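Local coordinates for lipocalin AI-4 (PDB 5HAE), which binds a hydroxyeicosanoid and glutathione in a lipocalin barrel, and probably sequesters host lipid mediators such as cysteinyl leukotrienes as a secreted protein of a blood-feeding bug, at residues A[31-36]-A[124-129]. Sequence-based numbering, arbitrary orientation.
Sequences WYLTHS and LLFNRQ. With EAH ((5S,7E,9E,11Z,14Z)-5-hydroxyicosa-7,9,11,14-tetraenoic acid), chain B.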
loop_
_atom_site.group_PDB
_atom_site.type_symbol
_atom_site.label_atom_id
_atom_site.label_comp_id
_atom_site.label_asym_id
_atom_site.label_seq_id
_atom_site.Cartn_x
_atom_site.Cartn_y
_atom_site.Cartn_z
ATOM N N TRP A 31 1.834 -3.164 10.034
ATOM C CA TRP A 31 2.629 -2.295 9.160
ATOM C C TRP A 31 2.241 -0.826 9.370
ATOM O O TRP A 31 1.073 -0.462 9.191
ATOM C CB TRP A 31 2.435 -2.660 7.678
ATOM C CG TRP A 31 3.157 -3.904 7.185
ATOM C CD1 TRP A 31 2.594 -5.117 6.883
ATOM C CD2 TRP A 31 4.559 -4.028 6.885
ATOM N NE1 TRP A 31 3.564 -5.993 6.438
ATOM C CE2 TRP A 31 4.777 -5.347 6.428
ATOM C CE3 TRP A 31 5.649 -3.154 6.967
ATOM C CZ2 TRP A 31 6.045 -5.810 6.050
ATOM C CZ3 TRP A 31 6.914 -3.620 6.601
ATOM C CH2 TRP A 31 7.095 -4.933 6.152
ATOM N N TYR A 32 3.202 0.012 9.752
ATOM C CA TYR A 32 2.942 1.450 9.922
ATOM C C TYR A 32 3.182 2.189 8.603
ATOM O O TYR A 32 4.203 1.997 7.971
ATOM C CB TYR A 32 3.826 2.045 11.036
ATOM C CG TYR A 32 3.495 1.499 12.410
ATOM C CD1 TYR A 32 4.143 0.387 12.905
ATOM C CD2 TYR A 32 2.507 2.087 13.197
ATOM C CE1 TYR A 32 3.828 -0.136 14.142
ATOM C CE2 TYR A 32 2.190 1.575 14.448
ATOM C CZ TYR A 32 2.849 0.461 14.907
ATOM O OH TYR A 32 2.540 -0.071 16.131
ATOM N N LEU A 33 2.237 3.018 8.175
ATOM C CA LEU A 33 2.436 3.805 6.959
ATOM C C LEU A 33 3.189 5.077 7.324
ATOM O O LEU A 33 2.586 6.040 7.784
ATOM C CB LEU A 33 1.095 4.149 6.294
ATOM C CG LEU A 33 1.120 5.035 5.041
ATOM C CD1 LEU A 33 2.099 4.475 3.994
ATOM C CD2 LEU A 33 -0.280 5.149 4.460
ATOM N N THR A 34 4.503 5.081 7.132
ATOM C CA THR A 34 5.328 6.165 7.675
ATOM C C THR A 34 5.661 7.267 6.672
ATOM O O THR A 34 5.919 8.404 7.064
ATOM C CB THR A 34 6.653 5.612 8.240
ATOM O OG1 THR A 34 7.399 4.978 7.192
ATOM C CG2 THR A 34 6.375 4.592 9.363
ATOM N N HIS A 35 5.710 6.924 5.387
ATOM C CA HIS A 35 6.056 7.888 4.332
ATOM C C HIS A 35 5.265 7.613 3.067
ATOM O O HIS A 35 4.817 6.496 2.863
ATOM C CB HIS A 35 7.541 7.829 3.943
ATOM C CG HIS A 35 8.500 8.083 5.064
ATOM N ND1 HIS A 35 8.684 7.200 6.104
ATOM C CD2 HIS A 35 9.380 9.093 5.263
ATOM C CE1 HIS A 35 9.614 7.667 6.917
ATOM N NE2 HIS A 35 10.048 8.817 6.430
ATOM N N SER A 36 5.143 8.615 2.193
ATOM C CA SER A 36 4.484 8.408 0.905
ATOM C C SER A 36 4.889 9.512 -0.060
ATOM O O SER A 36 5.264 10.603 0.369
ATOM C CB SER A 36 2.955 8.366 1.061
ATOM O OG SER A 36 2.434 9.606 1.534
ATOM N N LEU A 124 3.929 4.133 -1.369
ATOM C CA LEU A 124 3.809 4.090 0.081
ATOM C C LEU A 124 4.976 3.350 0.720
ATOM O O LEU A 124 5.322 2.260 0.274
ATOM C CB LEU A 124 2.508 3.394 0.478
ATOM C CG LEU A 124 1.206 3.856 -0.189
ATOM C CD1 LEU A 124 0.068 2.883 0.167
ATOM C CD2 LEU A 124 0.874 5.265 0.229
ATOM N N LEU A 125 5.563 3.926 1.771
ATOM C CA LEU A 125 6.592 3.228 2.532
ATOM C C LEU A 125 6.023 2.792 3.869
ATOM O O LEU A 125 5.584 3.628 4.678
ATOM C CB LEU A 125 7.841 4.107 2.752
ATOM C CG LEU A 125 9.013 3.414 3.475
ATOM C CD1 LEU A 125 9.562 2.233 2.662
ATOM C CD2 LEU A 125 10.147 4.385 3.842
ATOM N N PHE A 126 6.001 1.478 4.078
ATOM C CA PHE A 126 5.539 0.897 5.326
ATOM C C PHE A 126 6.734 0.436 6.136
ATOM O O PHE A 126 7.747 0.006 5.584
ATOM C CB PHE A 126 4.585 -0.287 5.077
ATOM C CG PHE A 126 3.256 0.114 4.479
ATOM C CD1 PHE A 126 3.102 0.215 3.101
ATOM C CD2 PHE A 126 2.169 0.381 5.291
ATOM C CE1 PHE A 126 1.876 0.575 2.548
ATOM C CE2 PHE A 126 0.940 0.751 4.749
ATOM C CZ PHE A 126 0.793 0.841 3.379
ATOM N N ASN A 127 6.589 0.525 7.447
ATOM C CA ASN A 127 7.611 0.111 8.387
ATOM C C ASN A 127 6.989 -0.739 9.482
ATOM O O ASN A 127 5.809 -0.566 9.815
ATOM C CB ASN A 127 8.313 1.341 8.989
ATOM C CG ASN A 127 9.562 1.719 8.225
ATOM O OD1 ASN A 127 10.523 0.953 8.197
ATOM N ND2 ASN A 127 9.558 2.894 7.593
ATOM N N ARG A 128 7.769 -1.669 10.024
ATOM C CA ARG A 128 7.288 -2.498 11.114
ATOM C C ARG A 128 7.248 -1.714 12.409
ATOM O O ARG A 128 6.473 -2.058 13.290
ATOM C CB ARG A 128 8.158 -3.745 11.302
ATOM C CG ARG A 128 8.058 -4.760 10.149
ATOM C CD ARG A 128 6.629 -5.231 9.934
ATOM N NE ARG A 128 6.592 -6.475 9.160
ATOM C CZ ARG A 128 5.512 -7.237 9.016
ATOM N NH1 ARG A 128 4.362 -6.867 9.581
ATOM N NH2 ARG A 128 5.581 -8.361 8.296
ATOM N N GLN A 129 8.096 -0.687 12.526
ATOM C CA GLN A 129 8.074 0.217 13.683
ATOM C C GLN A 129 7.519 1.568 13.274
ATOM O O GLN A 129 7.765 2.024 12.155
ATOM C CB GLN A 129 9.470 0.414 14.271
ATOM C CG GLN A 129 10.176 -0.868 14.682
ATOM C CD GLN A 129 11.598 -0.614 15.165
ATOM O OE1 GLN A 129 12.561 -1.127 14.591
ATOM N NE2 GLN A 129 11.734 0.182 16.226
HETATM O O1 EAH B . -2.508 7.214 -0.936
HETATM C C1 EAH B . -3.069 6.937 -2.031
HETATM O O2 EAH B . -3.137 5.737 -2.409
HETATM C C2 EAH B . -3.646 8.040 -2.891
HETATM C C3 EAH B . -4.915 8.571 -2.254
HETATM C C4 EAH B . -5.506 7.449 -1.444
HETATM C C5 EAH B . -6.966 7.634 -1.230
HETATM O O3 EAH B . -7.204 8.246 0.026
HETATM C C6 EAH B . -7.519 6.229 -1.305
HETATM C C7 EAH B . -7.435 5.496 0.016
HETATM C C8 EAH B . -7.536 4.148 -0.024
HETATM C C9 EAH B . -6.979 3.306 1.098
HETATM C C10 EAH B . -6.849 1.977 0.933
HETATM C C11 EAH B . -6.430 1.153 2.129
HETATM C C12 EAH B . -6.186 -0.169 2.041
HETATM C C13 EAH B . -6.308 -0.942 0.743
HETATM C C14 EAH B . -5.067 -0.731 -0.112
HETATM C C15 EAH B . -3.849 -1.253 0.165
HETATM C C16 EAH B . -3.584 -2.123 1.377
HETATM C C17 EAH B . -2.196 -1.868 1.924
HETATM C C18 EAH B . -1.868 -2.973 2.906
HETATM C C19 EAH B . -0.530 -2.734 3.563
HETATM C C20 EAH B . -0.298 -3.813 4.600
#
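Arg128 lies over Trp31 in a lipocalin-type barrel, and its course illustrates the tryptophan–arginine stack known from the closed end of many lipocalins. From CB the arginine chain bends at chi2 (-58°), which folds it back across the indole. Arg128 CG comes alongside Trp31 CZ3. Arg128 CD sits squarely over the six-membered ring, 3.6 Å from its centroid. Arg128 NE follows, 3.2 Å from Trp31 CZ2. The guanidinium lies flat on the indole, planes 14° apart, with CZ off-centre over the five-membered ring in a cation-pi contact. At the tip, Arg128 NH2 nears Trp31 CZ2, and NH1 lies beside Trp31 NE1 without bonding, both being donors. Bonds from Arg128 to Tyr102 O, Thr28 O and Asp30 O, and from Trp31 NE1 to Phe26 O, probably fix both planes. Beyond the Tyr32–Asn127 pair, a classic beta bulge sets Thr34 and His35 against Leu125, whose O accepts from Thr34 N and weakly from His35 N. Asn127 ND2 donates in its amide plane to Thr34 OG1 (3.0 Å). Inside the barrel, Phe126 takes Leu33 CD1 over one face and hydroxyeicosanoid C19 over the other. Strands 30-36 and 120-127, the first and last long ones, pair to close the barrel; 46-51 and 151-152 also flank the former, 105-112 the latter.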